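Local coordinates for phosphate ABC transporter, phosphate-binding protein (PDB 4Q8R) that probably captures phosphate with high affinity outside the cell membrane and delivers it to an ABC-type transporter for uptake, at residues 70-75 against 212-217; 7-12 against 51-56; 17-22 against 36-41. All coordinates share one frame; numbering follows the deposited sequence.

Contact 1. Residues 70-75 against 212-217; sequences GLKEVE and YKEENL. With ZN (zinc ion), chain F.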
loop_
_atom_site.group_PDB
_atom_site.type_symbol
_atom_site.label_atom_id
_atom_site.label_comp_id
_atom_site.label_asym_id
_atom_site.label_seq_id
_atom_site.Cartn_x
_atom_site.Cartn_y
_atom_site.Cartn_z
ATOM N N GLY A 70 -13.166 -16.021 10.693
ATOM C CA GLY A 70 -14.498 -15.374 10.711
ATOM C C GLY A 70 -14.480 -13.906 10.293
ATOM O O GLY A 70 -15.297 -13.104 10.766
ATOM N N LEU A 71 -13.530 -13.521 9.445
ATOM C CA LEU A 71 -13.439 -12.104 9.066
ATOM C C LEU A 71 -14.272 -11.771 7.857
ATOM O O LEU A 71 -14.209 -12.461 6.866
ATOM C CB LEU A 71 -11.992 -11.669 8.822
ATOM C CG LEU A 71 -10.992 -11.589 9.981
ATOM C CD1 LEU A 71 -9.599 -11.279 9.386
ATOM C CD2 LEU A 71 -11.401 -10.576 11.045
ATOM N N LYS A 72 -15.127 -10.747 7.989
ATOM C CA LYS A 72 -15.820 -10.147 6.864
ATOM C C LYS A 72 -14.873 -9.127 6.241
ATOM O O LYS A 72 -14.048 -8.543 6.925
ATOM C CB LYS A 72 -17.076 -9.454 7.376
ATOM C CG LYS A 72 -18.100 -10.410 8.024
ATOM C CD LYS A 72 -18.456 -11.600 7.120
ATOM C CE LYS A 72 -19.642 -12.441 7.635
ATOM N NZ LYS A 72 -20.965 -11.734 7.550
ATOM N N GLU A 73 -15.013 -8.922 4.939
ATOM C CA GLU A 73 -14.235 -7.908 4.270
ATOM C C GLU A 73 -15.069 -6.889 3.583
ATOM O O GLU A 73 -16.135 -7.181 2.997
ATOM C CB GLU A 73 -13.330 -8.546 3.245
ATOM C CG GLU A 73 -12.755 -9.829 3.743
ATOM C CD GLU A 73 -12.163 -10.578 2.603
ATOM O OE1 GLU A 73 -12.527 -11.748 2.415
ATOM O OE2 GLU A 73 -11.400 -9.957 1.838
ATOM N N VAL A 74 -14.604 -5.661 3.655
ATOM C CA VAL A 74 -15.269 -4.556 2.934
ATOM C C VAL A 74 -14.168 -3.834 2.136
ATOM O O VAL A 74 -13.252 -3.242 2.728
ATOM C CB VAL A 74 -15.952 -3.555 3.899
ATOM C CG1 VAL A 74 -16.472 -2.362 3.168
ATOM C CG2 VAL A 74 -17.061 -4.234 4.641
ATOM N N GLU A 75 -14.301 -3.846 0.816
ATOM C CA GLU A 75 -13.415 -3.098 -0.012
ATOM C C GLU A 75 -13.781 -1.597 0.133
ATOM O O GLU A 75 -14.932 -1.193 -0.164
ATOM C CB GLU A 75 -13.510 -3.620 -1.442
ATOM C CG GLU A 75 -12.521 -3.069 -2.409
ATOM C CD GLU A 75 -12.620 -3.707 -3.827
ATOM O OE1 GLU A 75 -12.895 -4.933 -3.951
ATOM O OE2 GLU A 75 -12.402 -2.990 -4.838
ATOM N N TYR A 212 -13.244 -7.258 9.742
ATOM C CA TYR A 212 -13.846 -7.261 11.073
ATOM C C TYR A 212 -14.583 -8.594 11.257
ATOM O O TYR A 212 -14.966 -9.266 10.306
ATOM C CB TYR A 212 -14.807 -6.072 11.254
ATOM C CG TYR A 212 -15.946 -6.051 10.288
ATOM C CD1 TYR A 212 -17.128 -6.763 10.551
ATOM C CD2 TYR A 212 -15.843 -5.343 9.090
ATOM C CE1 TYR A 212 -18.173 -6.741 9.675
ATOM C CE2 TYR A 212 -16.928 -5.296 8.186
ATOM C CZ TYR A 212 -18.083 -6.007 8.487
ATOM O OH TYR A 212 -19.148 -6.045 7.632
ATOM N N LYS A 213 -14.773 -8.950 12.511
ATOM C CA LYS A 213 -15.696 -9.985 12.898
ATOM C C LYS A 213 -17.084 -9.359 13.189
ATOM O O LYS A 213 -17.186 -8.330 13.882
ATOM C CB LYS A 213 -15.184 -10.668 14.139
ATOM C CG LYS A 213 -13.877 -11.388 13.965
ATOM C CD LYS A 213 -13.712 -12.131 15.263
ATOM C CE LYS A 213 -12.737 -13.234 15.161
ATOM N NZ LYS A 213 -12.365 -13.478 16.576
ATOM N N GLU A 214 -18.134 -9.967 12.656
ATOM C CA GLU A 214 -19.494 -9.433 12.851
ATOM C C GLU A 214 -19.817 -9.280 14.334
ATOM O O GLU A 214 -20.533 -8.328 14.723
ATOM C CB GLU A 214 -20.537 -10.302 12.141
ATOM C CG GLU A 214 -21.903 -9.598 11.940
ATOM C CD GLU A 214 -21.867 -8.453 10.908
ATOM O OE1 GLU A 214 -21.503 -8.724 9.733
ATOM O OE2 GLU A 214 -22.200 -7.284 11.262
ATOM N N GLU A 215 -19.294 -10.213 15.153
ATOM C CA GLU A 215 -19.521 -10.213 16.616
ATOM C C GLU A 215 -18.897 -9.020 17.343
ATOM O O GLU A 215 -19.376 -8.664 18.441
ATOM C CB GLU A 215 -19.039 -11.494 17.328
ATOM C CG GLU A 215 -19.284 -12.797 16.578
ATOM C CD GLU A 215 -18.177 -13.060 15.584
ATOM O OE1 GLU A 215 -18.402 -12.823 14.357
ATOM O OE2 GLU A 215 -17.064 -13.410 16.050
ATOM N N ASN A 216 -17.849 -8.438 16.752
ATOM C CA ASN A 216 -17.121 -7.318 17.341
ATOM C C ASN A 216 -17.449 -5.950 16.800
ATOM O O ASN A 216 -17.170 -4.951 17.451
ATOM C CB ASN A 216 -15.619 -7.569 17.230
ATOM C CG ASN A 216 -15.194 -8.742 18.111
ATOM O OD1 ASN A 216 -15.995 -9.242 18.936
ATOM N ND2 ASN A 216 -13.966 -9.192 17.961
ATOM N N LEU A 217 -18.019 -5.888 15.616
ATOM C CA LEU A 217 -18.265 -4.589 14.994
ATOM C C LEU A 217 -19.434 -3.865 15.669
ATOM O O LEU A 217 -20.542 -4.340 15.654
ATOM C CB LEU A 217 -18.536 -4.742 13.502
ATOM C CG LEU A 217 -18.654 -3.415 12.737
ATOM C CD1 LEU A 217 -17.313 -2.658 12.733
ATOM C CD2 LEU A 217 -19.118 -3.710 11.345
HETATM ZN ZN ZN F . -10.980 -11.314 0.178
HETATM O O HOH W 1 -17.786 -12.543 11.361
HETATM O O HOH W 2 -11.216 -10.126 -1.094
#
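The ring of Tyr212 lies between two aliphatic groups: Lys72 covers one face with its CB, Leu217 covers the opposite face with its CD2, Val74 CG2 comes to the edge near the plane, and Glu214 OE1 lies at the edge in the ring plane. Lys72 CB makes a CH-pi contact, 4.0 Å from the centroid of the Tyr212 ring and 23° off its normal, and Val74 CG2 comes within 3.7 Å of Tyr212 CE2. The setting is an antiparallel strand pair of the periplasmic binding protein fold, in which strand 71-86 runs beside strand 205-213. Lys72 and Tyr212 form a hydrogen-bonded pair. The bond from Lys72 N to Tyr212 O is 2.8 Å, nearly along the C=O axis, while the return bond from Tyr212 N to Lys72 O is longer at 3.2 Å. With chi1 at 60°, Tyr212 CG stands between the backbone N and the carbonyl carbon, which swings the ring over Lys72 CB. Helix 219-229 packs on the Tyr212 and Val74 side chains, Ile225 touching both. The bent Lys72 chain carries NZ to 3.8 Å from Glu214 OE1, a long salt bridge that is probably weak at this exposed position. Leu71 and Glu73 leave the strand on the other side. Leu71 packs against helix 41-50, and its CD2 also meets the Lys213 chain, whose NZ is bonded to Met49 O. Glu73 binds a zinc ion through OE2, with Asp61 as a further ligand, and its OE1 is salt-bridged to Lys67. Past the strand pairing one water joins the two segments: it donates to Gly70 O at 2.6 Å and to Glu215 OE1, and accepts from Glu214 N at 2.9 Å.

Contact 2. Residues 7-12 against 51-56; sequences SISGST and GVSEIG. With PO4 (phosphate ion), chain B.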
loop_
_atom_site.group_PDB
_atom_site.type_symbol
_atom_site.label_atom_id
_atom_site.label_comp_id
_atom_site.label_asym_id
_atom_site.label_seq_id
_atom_site.Cartn_x
_atom_site.Cartn_y
_atom_site.Cartn_z
ATOM N N SER A 7 -11.403 1.043 17.561
ATOM C CA SER A 7 -10.009 0.753 17.355
ATOM C C SER A 7 -9.741 0.117 16.001
ATOM O O SER A 7 -10.337 -0.887 15.618
ATOM C CB SER A 7 -9.505 -0.131 18.486
ATOM O OG SER A 7 -10.199 -1.347 18.421
ATOM N N ILE A 8 -8.820 0.723 15.252
ATOM C CA ILE A 8 -8.470 0.251 13.940
ATOM C C ILE A 8 -6.955 0.135 13.828
ATOM O O ILE A 8 -6.248 1.043 14.234
ATOM C CB ILE A 8 -8.965 1.253 12.831
ATOM C CG1 ILE A 8 -10.456 1.581 13.010
ATOM C CG2 ILE A 8 -8.645 0.754 11.442
ATOM C CD1 ILE A 8 -10.978 2.525 11.963
ATOM N N SER A 9 -6.463 -0.964 13.310
ATOM C CA SER A 9 -5.024 -1.096 13.077
ATOM C C SER A 9 -4.746 -1.807 11.798
ATOM O O SER A 9 -5.560 -2.578 11.276
ATOM C CB SER A 9 -4.363 -1.823 14.272
ATOM O OG SER A 9 -4.703 -3.173 14.348
ATOM N N GLY A 10 -3.533 -1.555 11.257
ATOM C CA GLY A 10 -3.033 -2.288 10.142
ATOM C C GLY A 10 -2.245 -1.462 9.144
ATOM O O GLY A 10 -1.384 -0.645 9.543
ATOM N N SER A 11 -2.563 -1.663 7.893
ATOM C CA SER A 11 -1.825 -1.167 6.746
ATOM C C SER A 11 -1.312 0.272 6.890
ATOM O O SER A 11 -2.119 1.200 7.148
ATOM C CB SER A 11 -2.755 -1.249 5.539
ATOM O OG SER A 11 -2.290 -0.565 4.402
ATOM N N THR A 12 -0.032 0.475 6.587
ATOM C CA THR A 12 0.515 1.788 6.464
ATOM C C THR A 12 0.013 2.479 5.183
ATOM O O THR A 12 -0.064 3.717 5.150
ATOM C CB THR A 12 2.061 1.827 6.540
ATOM O OG1 THR A 12 2.642 1.199 5.403
ATOM C CG2 THR A 12 2.536 1.178 7.819
ATOM N N GLY A 51 -9.404 -9.969 18.102
ATOM C CA GLY A 51 -10.247 -9.097 18.913
ATOM C C GLY A 51 -9.507 -7.945 19.564
ATOM O O GLY A 51 -10.072 -7.214 20.399
ATOM N N VAL A 52 -8.259 -7.721 19.139
ATOM C CA VAL A 52 -7.463 -6.620 19.664
ATOM C C VAL A 52 -7.882 -5.317 19.013
ATOM O O VAL A 52 -7.893 -4.282 19.661
ATOM C CB VAL A 52 -5.980 -6.873 19.397
ATOM C CG1 VAL A 52 -5.166 -5.637 19.690
ATOM C CG2 VAL A 52 -5.552 -8.064 20.260
ATOM N N SER A 53 -8.209 -5.391 17.738
ATOM C CA SER A 53 -8.810 -4.246 17.040
ATOM C C SER A 53 -10.209 -4.587 16.565
ATOM O O SER A 53 -10.477 -5.717 16.153
ATOM C CB SER A 53 -7.993 -3.875 15.802
ATOM O OG SER A 53 -6.670 -3.451 16.102
ATOM N N GLU A 54 -11.080 -3.579 16.585
ATOM C CA GLU A 54 -12.427 -3.716 16.042
ATOM C C GLU A 54 -12.428 -3.841 14.538
ATOM O O GLU A 54 -13.240 -4.580 13.954
ATOM C CB GLU A 54 -13.292 -2.535 16.513
ATOM C CG GLU A 54 -14.739 -2.648 16.082
ATOM C CD GLU A 54 -15.613 -1.569 16.664
ATOM O OE1 GLU A 54 -16.709 -1.394 16.110
ATOM O OE2 GLU A 54 -15.224 -0.902 17.651
ATOM N N ILE A 55 -11.555 -3.066 13.895
ATOM C CA ILE A 55 -11.376 -3.142 12.468
ATOM C C ILE A 55 -9.897 -3.281 12.115
ATOM O O ILE A 55 -9.103 -2.555 12.674
ATOM C CB ILE A 55 -11.946 -1.916 11.754
ATOM C CG1 ILE A 55 -13.448 -1.774 12.047
ATOM C CG2 ILE A 55 -11.697 -1.977 10.239
ATOM C CD1 ILE A 55 -14.066 -0.401 11.695
ATOM N N GLY A 56 -9.555 -4.224 11.244
ATOM C CA GLY A 56 -8.215 -4.294 10.630
ATOM C C GLY A 56 -8.238 -3.608 9.265
ATOM O O GLY A 56 -9.198 -3.718 8.516
HETATM P P PO4 B . 1.167 -2.081 4.220
HETATM O O1 PO4 B . 0.543 -3.378 4.758
HETATM O O2 PO4 B . 1.757 -1.249 5.339
HETATM O O3 PO4 B . 2.140 -2.394 3.092
HETATM O O4 PO4 B . 0.014 -1.272 3.538
HETATM O O HOH W 3 -13.035 -0.729 19.378
#
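Strand 6-10 and the start of strand 55-58 run parallel, Ile8 beside Ile55 and Ser9 beside Gly56, with Ser7 O accepting from Ile55 N at 3.0 Å and Ile55 O from Ser9 N at 3.1 Å. Just before the strand pairing begins, a side chain extends the bonding: Ser7 OG, held between its own N and carbonyl carbon (chi1 64°), accepts from Glu54 N at 3.0 Å, and that same N-H gives a second, weak bond to Ser7 O. The two isoleucines lie side by side and point the same way, Ile8 CG1 being 4.0 Å from Ile55 CB, on the face that helix 219-229 covers through Phe224 and Ile225. The order, strand 6-10 between parallel strands 34-38 and 55-58, is that of a lobe of a type II periplasmic binding protein, and helix 41-50 joins the two outer strands. On the face toward that helix, Ser9 OG and Ser53 OG share a short 2.7 Å hydrogen bond, and Asn47 ND2 also bonds to Ser9 OG, so this buried hydroxyl has two partners. At the outer end a water links Ser7 N to Glu54 OE2, while Glu54 OE1 is bonded to Thr218. Past the other end of the strand the chain reaches the bound phosphate, where Ser11 OG donates to O4 at 2.6 Å and Thr12 N and OG1 both donate to O2.

Contact 3. Residues 17-22 against 36-41; sequences VMEAEA and INQIGS. With PO4 (phosphate ion), chain B.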
loop_
_atom_site.group_PDB
_atom_site.type_symbol
_atom_site.label_atom_id
_atom_site.label_comp_id
_atom_site.label_asym_id
_atom_site.label_seq_id
_atom_site.Cartn_x
_atom_site.Cartn_y
_atom_site.Cartn_z
ATOM N N VAL A 17 -5.469 7.726 4.222
ATOM C CA VAL A 17 -6.923 7.848 3.943
ATOM C C VAL A 17 -7.791 7.577 5.141
ATOM O O VAL A 17 -8.810 8.253 5.354
ATOM C CB VAL A 17 -7.358 7.037 2.703
ATOM C CG1 VAL A 17 -7.376 5.524 2.897
ATOM C CG2 VAL A 17 -8.739 7.505 2.204
ATOM N N MET A 18 -7.431 6.590 5.949
ATOM C CA MET A 18 -8.176 6.357 7.137
ATOM C C MET A 18 -8.175 7.532 8.100
ATOM O O MET A 18 -9.241 7.869 8.726
ATOM C CB MET A 18 -7.609 5.096 7.871
ATOM C CG MET A 18 -8.609 4.517 8.897
ATOM S SD MET A 18 -10.157 3.896 8.157
ATOM C CE MET A 18 -9.640 2.618 7.108
ATOM N N GLU A 19 -7.028 8.229 8.236
ATOM C CA GLU A 19 -6.966 9.426 9.090
ATOM C C GLU A 19 -7.906 10.535 8.503
ATOM O O GLU A 19 -8.656 11.210 9.238
ATOM C CB GLU A 19 -5.559 10.021 9.175
ATOM C CG GLU A 19 -4.502 9.111 9.845
ATOM C CD GLU A 19 -3.091 9.717 9.817
ATOM O OE1 GLU A 19 -2.893 10.884 9.332
ATOM O OE2 GLU A 19 -2.191 9.033 10.306
ATOM N N ALA A 20 -7.878 10.700 7.192
ATOM C CA ALA A 20 -8.738 11.716 6.541
ATOM C C ALA A 20 -10.198 11.372 6.736
ATOM O O ALA A 20 -11.061 12.267 7.002
ATOM C CB ALA A 20 -8.388 11.796 5.062
ATOM N N GLU A 21 -10.521 10.105 6.599
ATOM C CA GLU A 21 -11.870 9.619 6.845
ATOM C C GLU A 21 -12.323 9.892 8.254
ATOM O O GLU A 21 -13.473 10.371 8.482
ATOM C CB GLU A 21 -12.045 8.135 6.494
ATOM C CG GLU A 21 -11.755 7.712 5.045
ATOM C CD GLU A 21 -12.839 8.105 4.028
ATOM O OE1 GLU A 21 -13.869 8.727 4.415
ATOM O OE2 GLU A 21 -12.624 7.803 2.832
ATOM N N ALA A 22 -11.443 9.631 9.220
ATOM C CA ALA A 22 -11.781 9.829 10.596
ATOM C C ALA A 22 -12.047 11.280 10.886
ATOM O O ALA A 22 -12.963 11.614 11.639
ATOM C CB ALA A 22 -10.665 9.238 11.528
ATOM N N ILE A 36 -6.450 4.930 15.239
ATOM C CA ILE A 36 -5.807 4.323 14.117
ATOM C C ILE A 36 -4.339 4.068 14.448
ATOM O O ILE A 36 -3.616 5.020 14.774
ATOM C CB ILE A 36 -5.852 5.224 12.848
ATOM C CG1 ILE A 36 -7.317 5.544 12.498
ATOM C CG2 ILE A 36 -5.170 4.590 11.650
ATOM C CD1 ILE A 36 -7.495 6.790 11.681
ATOM N N ASN A 37 -3.897 2.806 14.370
ATOM C CA ASN A 37 -2.495 2.432 14.587
ATOM C C ASN A 37 -1.942 1.750 13.348
ATOM O O ASN A 37 -2.469 0.743 12.885
ATOM C CB ASN A 37 -2.491 1.471 15.757
ATOM C CG ASN A 37 -1.118 1.229 16.280
ATOM O OD1 ASN A 37 -0.161 1.980 15.988
ATOM N ND2 ASN A 37 -0.982 0.142 17.033
ATOM N N GLN A 38 -0.930 2.339 12.737
ATOM C CA GLN A 38 -0.393 1.903 11.500
ATOM C C GLN A 38 0.793 0.964 11.779
ATOM O O GLN A 38 1.858 1.399 12.230
ATOM C CB GLN A 38 0.134 3.075 10.684
ATOM C CG GLN A 38 -1.006 3.985 10.273
ATOM C CD GLN A 38 -0.568 5.141 9.456
ATOM O OE1 GLN A 38 0.093 4.934 8.438
ATOM N NE2 GLN A 38 -0.984 6.341 9.823
ATOM N N ILE A 39 0.565 -0.304 11.523
ATOM C CA ILE A 39 1.491 -1.379 11.901
ATOM C C ILE A 39 1.729 -2.381 10.780
ATOM O O ILE A 39 2.406 -3.400 10.982
ATOM C CB ILE A 39 0.956 -2.085 13.185
ATOM C CG1 ILE A 39 -0.425 -2.707 12.966
ATOM C CG2 ILE A 39 1.033 -1.179 14.354
ATOM C CD1 ILE A 39 -0.979 -3.439 14.173
ATOM N N GLY A 40 1.179 -2.154 9.592
ATOM C CA GLY A 40 1.205 -3.017 8.478
ATOM C C GLY A 40 0.059 -4.009 8.405
ATOM O O GLY A 40 -0.577 -4.306 9.437
ATOM N N SER A 41 -0.251 -4.479 7.219
ATOM C CA SER A 41 -1.427 -5.267 6.966
ATOM C C SER A 41 -1.524 -6.532 7.811
ATOM O O SER A 41 -2.609 -6.803 8.404
ATOM C CB SER A 41 -1.570 -5.598 5.535
ATOM O OG SER A 41 -1.802 -4.477 4.701
HETATM P P PO4 B . 1.167 -2.081 4.220
HETATM O O1 PO4 B . 0.543 -3.378 4.758
HETATM O O2 PO4 B . 1.757 -1.249 5.339
HETATM O O3 PO4 B . 2.140 -2.394 3.092
HETATM O O4 PO4 B . 0.014 -1.272 3.538
#
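Oxygen O1 of the bound phosphate is gripped twice by Ser41, which donates from OG at 2.6 Å and from N at 2.8 Å; at the other end of the same segment, Ile36 packs on helix 17-22. The segments belong to a beta-alpha-beta unit, strand 6-10, helix 15-28 and strand 34-38, with the helix running almost antiparallel to the last strand (170° between the short axes, 9.8 Å apart). With its chi1 at -66°, Ser41 holds OG beside its own N, and this lets both donors converge on one oxygen at the start of helix 41-50, whose N-cap position is Gly40. Ser59 N in turn bonds to Ser41 OG. The packing between helix and strand centres on the end of Ile36. Ile36 CD1 pushes into the helix surface, 3.8 Å from Met18 CG and 4.0 Å from Ala22 CB, and lies close to the backbone of Met18 and Glu19 as well. Beyond CG the Met18 chain bends away toward Phe224 and Ile228 of helix 219-229. Nearer the surface, Glu19 OE2 and Gln38 NE2 approach to 3.0 Å, but at an angle too poor for a hydrogen bond, carboxylate and amide planes standing 67° apart.

The three contacts reach the same sheet but differ in burial. Contact 2 is the buried one, strand against strand, and its chemistry is of backbone bonds, paired isoleucines and serine hydroxyls. Contacts 1 and 3 lie at the surface: contact 1 is again strand against strand, but antiparallel and helped by an aromatic ring, a long salt bridge and water, whereas contact 3 sets a helix on a strand with little besides apolar packing. Strand 55-58 joins contact 2 to strand 205-213 of contact 1, and strand 6-10 joins it to strand 34-38 of contact 3. Contacts 2 and 3 both extend to the phosphate; contact 1 holds a zinc ligand instead.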